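Local coordinates for KLLA0E08119p (Kluyveromyces lactis, PDB 3VA7), which probably catalyses the ATP- and biotin-dependent carboxylation of urea to urea-1-carboxylate, as the urea carboxylase portion of a longer bifunctional yeast protein that probably also has allophanate hydrolase activity, at residues D63-S68 with A407-T412; R515-V520 with Y589-G594; Y786-Q791 with D813-P818; A999-L1002 with H1006-L1009; I1218-K1221 with M1225-A1228. One frame throughout, in Å; residues are numbered along the deposited sequence.

Contact 1: residues D63-S68 with A407-T412; sequences DPDKYS and AEYDPT
Asp65 OD2, which lies 3.8 Å from Tyr409 CE2, is gripped by a salt bridge from Arg39 NE, a hydrogen bond with Tyr89 OH and a weak one with Ser62 OG. It meets the tyrosine ring obliquely, with the carboxylate and ring planes 36° apart, and the two side chains slide past each other in opposite senses. Tyr409 CG lies anti to its own carbonyl carbon, beside the backbone N (chi1 -54°), and this sends the ring from 407-412 across to 63-68. At the far end of that ring, Tyr409 OH rests 3.4 Å from Pro64 CG and 3.5 Å from Pro64 CD, the proline and the phenol crossing at about a right angle. The same hydroxyl is hydrogen-bonded to the backbone oxygen of Arg83 and to Ser62 OG. Glu408 CB lies 3.6 Å above one face of the ring, toward its rim. Just beyond, an Asx turn shapes the loop: Asp410 OD2 accepts from Thr412 N at 3.1 Å, from above the carboxylate plane, and from Thr412 OG1 at 2.9 Å on its syn lone pair. Both segments belong to the biotin carboxylase region, where the loop after strand 56-61 of the parallel sheet meets the loop entering strand 412-420. Across the contact there is only van der Waals touch; the polar ends find their partners in neighbouring loops, and Arg39 probably keeps Asp65 ionised.

Contact 2: residues R515-V520 with Y589-G594; sequences RLANRV and YLSIRG
Helix 515-520 runs roughly along strand 589-592, their N-to-C directions 27° apart and their axes 7.4 Å from each other, with Asn518 and Ser591 closest by CA atoms. Ala517 meets the strand with its methyl: CB lies 3.9 Å from Tyr589 CB and 3.8 Å from Tyr589 O. One direct hydrogen bond crosses, from Ser591 OG to Ala517 O at 2.8 Å. The serine oxygen sits between the backbone N and the carbonyl carbon (chi1 57°) and reaches the helix carbonyl from well above its plane, 80° out of it. Next along the helix, Asn518 OD1 lies 3.7 Å from Ser591 CB and takes a 2.8 Å bond from a water that in turn accepts from Ile592 N at 3.2 Å. Asn523 ND2 also bonds Asn518 OD1, while Ser527 O holds the amide nitrogen, so both ends of the amide are fixed. The Tyr589 ring turns away from the helix segment, its hydroxyl bonded to Glu531 OE2 and to the backbone N of Asp510. Strand 587-592 is flanked by 529-533 and 545-550, and the contact is a buried helix-on-sheet packing in the carboxyltransferase region, subdomains A and B.

Contact 3: residues Y786-Q791 with D813-P818; sequences YGVARQ and DDKILP
Chi1 of 168° in Val788 puts CG1 opposite the backbone N and CG2 opposite the carbonyl carbon, and both methyls abut the backbone oxygen of Lys815. Val788 CG1 is 3.5 Å from Lys815 O and Val788 CG2 3.6 Å from it, while Val788 CG1 also touches Lys815 CB at 3.9 Å. The lysine chain does not extend straight: bends at chi2 (-84°) and chi3 (88°) fold it back toward Gln791, one turn further along the helix. That glutamine chain is extended beyond CG and crosses the lysine at about a right angle. Its NE2 lies 3.6 Å from Lys815 CE and 3.5 Å from Lys815 NZ, a pairing of two donors that makes no hydrogen bond. The contact sets the first turns of helix 786-802, where Ser785 OG bonds Val788 N, against a short 3-10 segment, 813-815, in the connection leading to strand 824-828. The 3-10 segment is followed by Ile816, whose N bonds Asp813 O at 3.1 Å; Ile816 and Leu817 then rest on strand 778-783. Arg790, on the same helix turn, belongs to the sodium site with Glu764 and Asp845, and its CG lies 3.6 Å above one face of the Tyr786 ring. The Gln791 side chain is about 10 Å from that sodium ion.

Contact 4: residues A999-L1002 with H1006-L1009; sequences AVPL and HRYL
Arg1007 grips the backbone oxygen of Pro1001 side-on with two nitrogens. Its NE donates to Pro1001 O at 3.0 Å and its NH2 donates to the same Pro1001 O at 2.7 Å. That oxygen lies close to the guanidinium plane, and NH2 meets it in the carbonyl plane while NE is tilted 27° from it. The arginine reaches there because CG stands beside the backbone N (chi1 -58°) and the chain then runs extended as far as NE. On the way Arg1007 CG packs 4.0 Å from Pro1001 CD, so the proline is touched on its ring as well as on its carbonyl. Val1000 CG2 covers one face of the guanidinium, 3.8 Å from Arg1007 NE; the two bonds at the edge and the methyl over the face together limit how the group can turn. The CB-CG corner of the proline meets His1006: Pro1001 CB is 3.4 Å from His1006 CB, and Pro1001 CG is 3.4 Å from His1006 O. The imidazole itself leads away from this meeting, toward Ala982 and Met978. If an alanine stood in place of Arg1007, with both donors gone from the Pro1001 carbonyl and the flat group gone from beside Val1000 CG2, the loop would probably be less firmly tied to the strand end. Leu1002 O, just beyond, is bonded to Tyr1112 OH. The segment 999-1002 ends strand 997-1001, which pairs with strands 984-989 and 1031-1034 in the sheet of carboxyltransferase subdomains C and D, while the 1006-1009 loop lies against Met978 of helix 972-979.

Contact 5: residues I1218-K1221 with M1225-A1228; sequences ILHK and MVEA
His1220 presents a ring face to Val1226, and the side chain can be traced outward to it. CB points toward the 1225-1228 segment but stands back, and the methyl of Val1226 is met by the ring. CG, placed beside the backbone N (chi1 -48°), is the first to touch, 4.0 Å from Val1226 CG2. Past it the ring divides: His1220 ND1 keeps 4.0 Å to Val1226 CG2, and His1220 CE1 follows at 3.9 Å from the same methyl. On the other branch His1220 CD2 is 3.9 Å from Val1226 CG2 and lies obliquely near the backbone oxygen of Met1225, while His1220 NE2 closes the ring, also 3.9 Å from the methyl. All five ring atoms are thus nearly equidistant from one carbon, a CH-pi contact 3.8 Å from the centroid and 3° off the ring normal. Phe1178 and Val1232 also touch the histidine. With an alanine here the ring over Val1226 CG2 is gone, and a gap would probably open between that methyl and Phe1178. In the biotinyl domain, a flattened barrel of two antiparallel sheets, the turn after strand 1213-1218 of one sheet thereby packs against strand 1225-1226 of the other. No hydrogen bond crosses, and the contact rests on dispersion and a weak CH-pi attraction.

Five separate regions of one chain are sampled, none touching another, and no two share a helix or strand; contacts 2 and 3 come nearest, with about 10 Å between their closest atoms. Contacts 2, 4 and 5 are buried, contact 1 is partly so, and contact 3 lies on the surface. Direct hydrogen bonds cross only in contacts 2 and 4, each ending on a backbone carbonyl but given by a serine in one and an arginine in the other. Contacts 1, 3 and 5 join by packing alone: a phenol against proline and carboxylate, valine and glutamine against a lysine at the surface, a methyl over imidazole. Contacts 4 and 5 bridge close neighbours in sequence; contact 1 spans the biotin carboxylase region.

Contact 1: residues D63-S68 with A407-T412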
# COMPACT_ATOMS: atom_id res chain seq x y z
N ASP A 63 -20.70 12.27 4.81
CA ASP A 63 -19.39 12.66 4.34
C ASP A 63 -18.41 11.51 4.09
O ASP A 63 -17.73 11.51 3.05
CB ASP A 63 -18.80 13.82 5.15
CG ASP A 63 -19.54 15.15 4.89
OD1 ASP A 63 -20.48 15.21 4.04
OD2 ASP A 63 -19.21 16.15 5.56
N PRO A 64 -18.34 10.52 4.99
CA PRO A 64 -17.49 9.37 4.60
C PRO A 64 -17.97 8.64 3.32
O PRO A 64 -17.14 7.98 2.62
CB PRO A 64 -17.55 8.43 5.82
CG PRO A 64 -18.25 9.23 6.94
CD PRO A 64 -18.97 10.38 6.32
N ASP A 65 -19.26 8.75 2.98
CA ASP A 65 -19.77 8.08 1.77
C ASP A 65 -19.67 8.87 0.49
O ASP A 65 -20.11 8.40 -0.55
CB ASP A 65 -21.22 7.60 1.94
CG ASP A 65 -21.32 6.44 2.90
OD1 ASP A 65 -20.36 5.64 2.95
OD2 ASP A 65 -22.34 6.34 3.59
N LYS A 66 -19.09 10.06 0.54
CA LYS A 66 -19.12 10.88 -0.65
C LYS A 66 -18.48 10.20 -1.87
O LYS A 66 -18.75 10.56 -3.02
CB LYS A 66 -18.61 12.31 -0.39
CG LYS A 66 -17.12 12.52 -0.14
CD LYS A 66 -16.75 14.01 -0.51
CE LYS A 66 -15.76 14.74 0.49
NZ LYS A 66 -14.73 13.86 1.19
N TYR A 67 -17.68 9.17 -1.62
CA TYR A 67 -17.03 8.45 -2.71
C TYR A 67 -17.64 7.05 -2.98
O TYR A 67 -17.05 6.23 -3.69
CB TYR A 67 -15.52 8.35 -2.47
CG TYR A 67 -14.77 9.69 -2.32
CD1 TYR A 67 -14.85 10.68 -3.32
CD2 TYR A 67 -13.96 9.95 -1.17
CE1 TYR A 67 -14.17 11.87 -3.20
CE2 TYR A 67 -13.28 11.16 -1.04
CZ TYR A 67 -13.39 12.10 -2.08
OH TYR A 67 -12.75 13.28 -2.02
N SER A 68 -18.82 6.77 -2.45
CA SER A 68 -19.31 5.42 -2.61
C SER A 68 -20.06 5.11 -3.95
O SER A 68 -20.61 6.02 -4.60
CB SER A 68 -19.99 4.93 -1.32
OG SER A 68 -21.35 5.25 -1.33
N ALA A 407 -15.64 2.20 9.73
CA ALA A 407 -16.21 1.46 10.88
C ALA A 407 -17.54 2.08 11.31
O ALA A 407 -18.26 1.55 12.19
CB ALA A 407 -15.19 1.42 12.05
N GLU A 408 -17.88 3.20 10.67
CA GLU A 408 -19.04 3.99 11.02
C GLU A 408 -20.37 3.22 11.00
O GLU A 408 -21.04 3.07 12.03
CB GLU A 408 -19.10 5.26 10.15
CG GLU A 408 -19.78 6.47 10.84
CD GLU A 408 -19.13 6.89 12.20
OE1 GLU A 408 -17.90 6.68 12.40
OE2 GLU A 408 -19.88 7.45 13.06
N TYR A 409 -20.75 2.68 9.86
CA TYR A 409 -22.15 2.33 9.71
C TYR A 409 -22.53 0.89 10.01
O TYR A 409 -23.50 0.64 10.74
CB TYR A 409 -22.67 2.80 8.34
CG TYR A 409 -22.39 4.28 8.13
CD1 TYR A 409 -23.18 5.26 8.76
CD2 TYR A 409 -21.30 4.69 7.33
CE1 TYR A 409 -22.89 6.63 8.58
CE2 TYR A 409 -20.99 6.04 7.14
CZ TYR A 409 -21.79 7.00 7.76
OH TYR A 409 -21.48 8.32 7.56
N ASP A 410 -21.75 -0.03 9.47
CA ASP A 410 -22.18 -1.42 9.32
C ASP A 410 -21.16 -1.98 8.39
O ASP A 410 -20.91 -1.41 7.35
CB ASP A 410 -23.55 -1.52 8.65
CG ASP A 410 -23.85 -2.92 8.12
OD1 ASP A 410 -24.30 -3.80 8.89
OD2 ASP A 410 -23.63 -3.13 6.91
N PRO A 411 -20.57 -3.11 8.75
CA PRO A 411 -19.41 -3.55 7.98
C PRO A 411 -19.74 -4.48 6.76
O PRO A 411 -18.87 -5.21 6.29
CB PRO A 411 -18.55 -4.24 9.06
CG PRO A 411 -19.54 -4.67 10.15
CD PRO A 411 -20.89 -4.04 9.86
N THR A 412 -20.95 -4.43 6.23
CA THR A 412 -21.24 -5.23 5.05
C THR A 412 -20.38 -4.87 3.81
O THR A 412 -20.26 -3.71 3.41
CB THR A 412 -22.73 -5.16 4.70
OG1 THR A 412 -23.49 -5.77 5.75
CG2 THR A 412 -22.99 -5.87 3.37

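Contact 2: residues R515-V520 with Y589-G594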
# COMPACT_ATOMS: atom_id res chain seq x y z
N ARG A 515 17.18 -17.14 2.91
CA ARG A 515 17.03 -18.32 2.08
C ARG A 515 17.42 -19.57 2.84
O ARG A 515 16.86 -20.63 2.63
CB ARG A 515 17.85 -18.20 0.81
CG ARG A 515 17.51 -16.97 -0.01
CD ARG A 515 17.77 -17.23 -1.43
NE ARG A 515 19.15 -17.02 -1.81
CZ ARG A 515 19.75 -17.68 -2.82
NH1 ARG A 515 19.10 -18.62 -3.54
NH2 ARG A 515 21.02 -17.42 -3.09
N LEU A 516 18.37 -19.44 3.75
CA LEU A 516 18.64 -20.55 4.65
C LEU A 516 17.35 -20.87 5.39
O LEU A 516 16.93 -22.03 5.40
CB LEU A 516 19.74 -20.22 5.65
CG LEU A 516 21.20 -20.24 5.19
CD1 LEU A 516 22.12 -19.56 6.24
CD2 LEU A 516 21.69 -21.66 4.87
N ALA A 517 16.75 -19.84 6.02
CA ALA A 517 15.60 -20.08 6.87
C ALA A 517 14.56 -20.81 6.02
O ALA A 517 14.04 -21.88 6.43
CB ALA A 517 15.05 -18.78 7.46
N ASN A 518 14.30 -20.30 4.82
CA ASN A 518 13.38 -21.03 3.96
C ASN A 518 13.74 -22.48 3.72
O ASN A 518 12.92 -23.38 3.86
CB ASN A 518 13.13 -20.30 2.63
CG ASN A 518 11.84 -19.48 2.67
OD1 ASN A 518 10.91 -19.80 3.46
ND2 ASN A 518 11.76 -18.43 1.82
N ARG A 519 14.98 -22.69 3.33
CA ARG A 519 15.45 -24.03 3.01
C ARG A 519 15.34 -24.98 4.22
O ARG A 519 14.98 -26.14 4.07
CB ARG A 519 16.90 -23.98 2.48
CG ARG A 519 17.47 -25.33 2.07
CD ARG A 519 16.59 -26.03 1.08
NE ARG A 519 17.34 -27.03 0.34
CZ ARG A 519 17.29 -28.35 0.57
NH1 ARG A 519 17.99 -29.19 -0.19
NH2 ARG A 519 16.52 -28.84 1.55
N VAL A 520 15.61 -24.47 5.41
CA VAL A 520 15.68 -25.34 6.56
C VAL A 520 14.34 -26.04 6.75
O VAL A 520 14.28 -27.15 7.30
CB VAL A 520 16.10 -24.58 7.82
CG1 VAL A 520 15.71 -25.36 9.06
CG2 VAL A 520 17.61 -24.20 7.77
N TYR A 589 15.21 -14.22 10.53
CA TYR A 589 14.16 -14.61 9.58
C TYR A 589 13.42 -15.76 10.07
O TYR A 589 14.01 -16.76 10.46
CB TYR A 589 14.71 -14.93 8.17
CG TYR A 589 15.28 -13.68 7.64
CD1 TYR A 589 16.60 -13.30 7.96
CD2 TYR A 589 14.46 -12.78 6.91
CE1 TYR A 589 17.09 -12.04 7.52
CE2 TYR A 589 14.95 -11.56 6.47
CZ TYR A 589 16.24 -11.17 6.79
OH TYR A 589 16.72 -9.96 6.33
N LEU A 590 12.11 -15.64 10.06
CA LEU A 590 11.28 -16.69 10.60
C LEU A 590 10.49 -17.33 9.51
O LEU A 590 9.56 -16.71 9.00
CB LEU A 590 10.36 -16.10 11.62
CG LEU A 590 9.18 -16.98 11.96
CD1 LEU A 590 9.66 -18.28 12.60
CD2 LEU A 590 8.35 -16.18 12.89
N SER A 591 10.82 -18.56 9.14
CA SER A 591 10.13 -19.21 8.05
C SER A 591 9.09 -20.19 8.54
O SER A 591 9.18 -20.67 9.65
CB SER A 591 11.12 -19.91 7.13
OG SER A 591 11.91 -20.85 7.84
N ILE A 592 8.10 -20.50 7.73
CA ILE A 592 6.99 -21.34 8.13
C ILE A 592 6.85 -22.25 6.94
O ILE A 592 6.83 -21.74 5.81
CB ILE A 592 5.64 -20.60 8.13
CG1 ILE A 592 5.68 -19.24 8.85
CG2 ILE A 592 4.54 -21.49 8.58
CD1 ILE A 592 6.49 -19.16 10.06
N ARG A 593 6.80 -23.56 7.15
CA ARG A 593 6.64 -24.49 6.03
C ARG A 593 5.38 -24.10 5.22
O ARG A 593 4.32 -23.88 5.80
CB ARG A 593 6.57 -25.96 6.53
CG ARG A 593 6.76 -26.98 5.39
CD ARG A 593 6.46 -28.42 5.86
NE ARG A 593 6.48 -29.42 4.79
CZ ARG A 593 7.55 -29.73 4.05
NH1 ARG A 593 8.71 -29.09 4.24
NH2 ARG A 593 7.46 -30.67 3.09
N GLY A 594 5.53 -23.98 3.90
CA GLY A 594 4.43 -23.61 3.03
C GLY A 594 4.29 -22.11 2.78
O GLY A 594 3.57 -21.69 1.88
O HOH W 1 8.62 -19.10 4.92

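Contact 3: residues Y786-Q791 with D813-P818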
# COMPACT_ATOMS: atom_id res chain seq x y z
N TYR A 786 35.39 -8.38 -10.52
CA TYR A 786 34.14 -8.93 -11.02
C TYR A 786 34.04 -10.45 -10.76
O TYR A 786 33.01 -10.95 -10.28
CB TYR A 786 33.97 -8.56 -12.49
CG TYR A 786 32.83 -9.31 -13.12
CD1 TYR A 786 31.47 -8.94 -12.86
CD2 TYR A 786 33.08 -10.45 -13.94
CE1 TYR A 786 30.40 -9.66 -13.44
CE2 TYR A 786 32.02 -11.17 -14.49
CZ TYR A 786 30.69 -10.77 -14.24
OH TYR A 786 29.69 -11.53 -14.80
N GLY A 787 35.12 -11.20 -11.07
CA GLY A 787 35.08 -12.67 -11.02
C GLY A 787 34.93 -13.19 -9.60
O GLY A 787 34.13 -14.10 -9.28
N VAL A 788 35.72 -12.63 -8.70
CA VAL A 788 35.61 -13.03 -7.30
C VAL A 788 34.17 -12.80 -6.81
O VAL A 788 33.60 -13.63 -6.12
CB VAL A 788 36.66 -12.32 -6.42
CG1 VAL A 788 36.35 -12.51 -4.96
CG2 VAL A 788 38.01 -12.88 -6.75
N ALA A 789 33.59 -11.70 -7.22
CA ALA A 789 32.26 -11.33 -6.83
C ALA A 789 31.23 -12.36 -7.32
O ALA A 789 30.30 -12.69 -6.60
CB ALA A 789 31.97 -9.96 -7.38
N ARG A 790 31.45 -12.93 -8.51
CA ARG A 790 30.55 -13.99 -9.06
C ARG A 790 30.70 -15.29 -8.30
O ARG A 790 29.72 -16.02 -8.09
CB ARG A 790 30.80 -14.20 -10.55
CG ARG A 790 30.59 -12.90 -11.35
CD ARG A 790 29.13 -12.57 -11.32
NE ARG A 790 28.47 -13.77 -11.82
CZ ARG A 790 27.20 -14.09 -11.65
NH1 ARG A 790 26.38 -13.28 -10.96
NH2 ARG A 790 26.77 -15.24 -12.18
N GLN A 791 31.94 -15.55 -7.87
CA GLN A 791 32.29 -16.80 -7.17
C GLN A 791 31.50 -16.88 -5.87
O GLN A 791 30.85 -17.92 -5.61
CB GLN A 791 33.81 -16.90 -6.88
CG GLN A 791 34.66 -17.52 -7.99
CD GLN A 791 36.16 -17.24 -7.82
OE1 GLN A 791 36.79 -16.68 -8.72
NE2 GLN A 791 36.73 -17.59 -6.66
N ASP A 813 41.61 -13.37 2.45
CA ASP A 813 42.63 -12.49 1.87
C ASP A 813 43.02 -12.74 0.43
O ASP A 813 43.23 -11.78 -0.31
CB ASP A 813 43.86 -12.41 2.76
CG ASP A 813 43.50 -11.94 4.14
OD1 ASP A 813 42.88 -10.85 4.22
OD2 ASP A 813 43.78 -12.67 5.13
N ASP A 814 43.09 -14.01 0.02
CA ASP A 814 43.46 -14.35 -1.35
C ASP A 814 42.34 -14.08 -2.36
O ASP A 814 42.53 -14.22 -3.58
CB ASP A 814 43.96 -15.80 -1.46
CG ASP A 814 43.01 -16.81 -0.80
OD1 ASP A 814 43.09 -16.95 0.46
OD2 ASP A 814 42.22 -17.46 -1.56
N LYS A 815 41.17 -13.69 -1.86
CA LYS A 815 40.06 -13.25 -2.72
C LYS A 815 40.11 -11.71 -3.01
O LYS A 815 39.43 -11.22 -3.91
CB LYS A 815 38.70 -13.70 -2.14
CG LYS A 815 38.49 -15.23 -1.99
CD LYS A 815 38.00 -15.93 -3.29
CE LYS A 815 39.13 -16.42 -4.26
NZ LYS A 815 39.31 -17.91 -4.38
N ILE A 816 40.92 -10.97 -2.27
CA ILE A 816 40.87 -9.52 -2.31
C ILE A 816 41.93 -8.89 -3.19
O ILE A 816 43.11 -9.11 -2.94
CB ILE A 816 41.04 -8.92 -0.91
CG1 ILE A 816 39.90 -9.37 -0.00
CG2 ILE A 816 41.16 -7.40 -0.98
CD1 ILE A 816 40.04 -8.95 1.45
N LEU A 817 41.50 -8.08 -4.17
CA LEU A 817 42.40 -7.18 -4.92
C LEU A 817 43.41 -6.40 -4.03
O LEU A 817 43.05 -5.90 -2.96
CB LEU A 817 41.60 -6.21 -5.81
CG LEU A 817 40.82 -6.63 -7.09
CD1 LEU A 817 40.32 -5.37 -7.79
CD2 LEU A 817 41.61 -7.56 -8.10
N PRO A 818 44.68 -6.31 -4.47
CA PRO A 818 45.75 -5.60 -3.73
C PRO A 818 45.47 -4.12 -3.54
O PRO A 818 45.85 -3.54 -2.53
CB PRO A 818 47.00 -5.78 -4.63
CG PRO A 818 46.51 -6.43 -5.92
CD PRO A 818 45.24 -7.14 -5.56

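Contact 4: residues A999-L1002 with H1006-L1009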
# COMPACT_ATOMS: atom_id res chain seq x y z
N ALA A 999 12.93 15.78 -14.40
CA ALA A 999 12.46 16.52 -15.55
C ALA A 999 13.34 17.72 -15.66
O ALA A 999 14.05 18.03 -14.70
CB ALA A 999 11.00 16.92 -15.34
N VAL A 1000 13.31 18.39 -16.82
CA VAL A 1000 14.16 19.54 -17.11
C VAL A 1000 13.39 20.56 -17.93
O VAL A 1000 12.64 20.20 -18.83
CB VAL A 1000 15.41 19.14 -17.90
CG1 VAL A 1000 15.05 18.63 -19.28
CG2 VAL A 1000 16.39 20.29 -17.97
N PRO A 1001 13.52 21.85 -17.59
CA PRO A 1001 12.67 22.73 -18.35
C PRO A 1001 13.08 22.71 -19.83
O PRO A 1001 14.27 22.57 -20.14
CB PRO A 1001 12.91 24.10 -17.70
CG PRO A 1001 13.40 23.79 -16.37
CD PRO A 1001 14.23 22.56 -16.50
N LEU A 1002 12.11 22.80 -20.73
CA LEU A 1002 12.35 22.77 -22.17
C LEU A 1002 12.90 24.11 -22.61
O LEU A 1002 13.64 24.19 -23.58
CB LEU A 1002 11.09 22.39 -22.95
CG LEU A 1002 10.81 20.86 -22.90
CD1 LEU A 1002 9.40 20.50 -23.34
CD2 LEU A 1002 11.85 20.08 -23.72
N HIS A 1006 14.93 28.57 -18.20
CA HIS A 1006 14.20 28.18 -17.02
C HIS A 1006 15.06 27.34 -16.15
O HIS A 1006 14.61 26.75 -15.17
CB HIS A 1006 12.92 27.47 -17.37
CG HIS A 1006 11.83 28.40 -17.75
ND1 HIS A 1006 10.73 28.01 -18.48
CD2 HIS A 1006 11.67 29.73 -17.52
CE1 HIS A 1006 9.94 29.04 -18.67
NE2 HIS A 1006 10.49 30.10 -18.10
N ARG A 1007 16.34 27.31 -16.49
CA ARG A 1007 17.23 26.39 -15.82
C ARG A 1007 18.07 27.20 -14.93
O ARG A 1007 18.88 27.98 -15.40
CB ARG A 1007 18.07 25.58 -16.82
CG ARG A 1007 17.22 24.82 -17.75
CD ARG A 1007 17.97 24.25 -18.91
NE ARG A 1007 17.03 23.60 -19.82
CZ ARG A 1007 17.35 23.10 -21.02
NH1 ARG A 1007 18.60 23.16 -21.46
NH2 ARG A 1007 16.40 22.56 -21.80
N TYR A 1008 17.88 26.99 -13.63
CA TYR A 1008 18.45 27.75 -12.56
C TYR A 1008 19.57 26.98 -11.88
O TYR A 1008 19.52 25.73 -11.77
CB TYR A 1008 17.32 28.02 -11.57
CG TYR A 1008 16.27 29.01 -12.11
CD1 TYR A 1008 16.62 29.94 -13.09
CD2 TYR A 1008 14.96 29.06 -11.59
CE1 TYR A 1008 15.73 30.86 -13.59
CE2 TYR A 1008 14.03 30.03 -12.05
CZ TYR A 1008 14.43 30.93 -13.07
OH TYR A 1008 13.58 31.92 -13.61
N LEU A 1009 20.61 27.70 -11.45
CA LEU A 1009 21.61 27.07 -10.60
C LEU A 1009 20.99 26.62 -9.27
O LEU A 1009 19.89 27.05 -8.90
CB LEU A 1009 22.70 28.07 -10.34
CG LEU A 1009 23.62 28.59 -11.46
CD1 LEU A 1009 24.68 29.46 -10.80
CD2 LEU A 1009 24.30 27.42 -12.23

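Contact 5: residues I1218-K1221 with M1225-A1228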
# COMPACT_ATOMS: atom_id res chain seq x y z
N ILE A 1218 13.53 15.96 32.26
CA ILE A 1218 13.78 15.58 30.88
C ILE A 1218 15.27 15.79 30.60
O ILE A 1218 15.76 16.93 30.62
CB ILE A 1218 12.93 16.43 29.93
CG1 ILE A 1218 11.53 15.84 29.83
CG2 ILE A 1218 13.51 16.46 28.52
CD1 ILE A 1218 10.55 16.81 29.25
N LEU A 1219 15.97 14.68 30.32
CA LEU A 1219 17.45 14.73 30.21
C LEU A 1219 18.07 15.53 29.04
O LEU A 1219 19.05 16.23 29.24
CB LEU A 1219 18.06 13.32 30.29
CG LEU A 1219 18.22 12.54 31.62
CD1 LEU A 1219 19.48 13.01 32.41
CD2 LEU A 1219 16.96 12.55 32.49
N HIS A 1220 17.52 15.46 27.82
CA HIS A 1220 18.29 16.05 26.70
C HIS A 1220 17.74 17.33 26.07
O HIS A 1220 16.57 17.69 26.24
CB HIS A 1220 18.60 15.01 25.62
CG HIS A 1220 19.16 13.73 26.17
ND1 HIS A 1220 18.36 12.76 26.74
CD2 HIS A 1220 20.43 13.26 26.25
CE1 HIS A 1220 19.12 11.76 27.15
NE2 HIS A 1220 20.37 12.03 26.85
N LYS A 1221 18.60 18.04 25.37
CA LYS A 1221 18.16 19.11 24.51
C LYS A 1221 18.34 18.76 23.01
O LYS A 1221 18.97 17.78 22.65
CB LYS A 1221 18.82 20.41 24.96
CG LYS A 1221 18.32 20.78 26.43
CD LYS A 1221 18.25 22.34 26.78
CE LYS A 1221 19.56 22.89 27.46
NZ LYS A 1221 19.51 22.86 28.97
N MET A 1225 23.03 13.36 21.31
CA MET A 1225 22.97 11.96 21.00
C MET A 1225 22.45 11.15 22.14
O MET A 1225 22.83 11.34 23.28
CB MET A 1225 24.31 11.41 20.51
CG MET A 1225 24.15 10.34 19.41
SD MET A 1225 23.24 10.95 17.93
CE MET A 1225 23.97 12.61 17.82
N VAL A 1226 21.59 10.20 21.82
CA VAL A 1226 21.03 9.29 22.78
C VAL A 1226 21.32 7.83 22.36
O VAL A 1226 20.79 7.38 21.34
CB VAL A 1226 19.50 9.53 22.89
CG1 VAL A 1226 18.88 8.58 23.85
CG2 VAL A 1226 19.24 10.99 23.30
N GLU A 1227 22.17 7.14 23.14
CA GLU A 1227 22.42 5.68 22.97
C GLU A 1227 21.19 4.96 23.37
O GLU A 1227 20.48 5.42 24.26
CB GLU A 1227 23.53 5.10 23.88
CG GLU A 1227 24.98 5.55 23.61
CD GLU A 1227 25.31 5.59 22.14
OE1 GLU A 1227 25.15 4.55 21.46
OE2 GLU A 1227 25.70 6.68 21.66
N ALA A 1228 20.96 3.82 22.72
CA ALA A 1228 19.93 2.90 23.16
C ALA A 1228 20.20 2.57 24.64
O ALA A 1228 21.35 2.48 25.07
CB ALA A 1228 19.97 1.68 22.32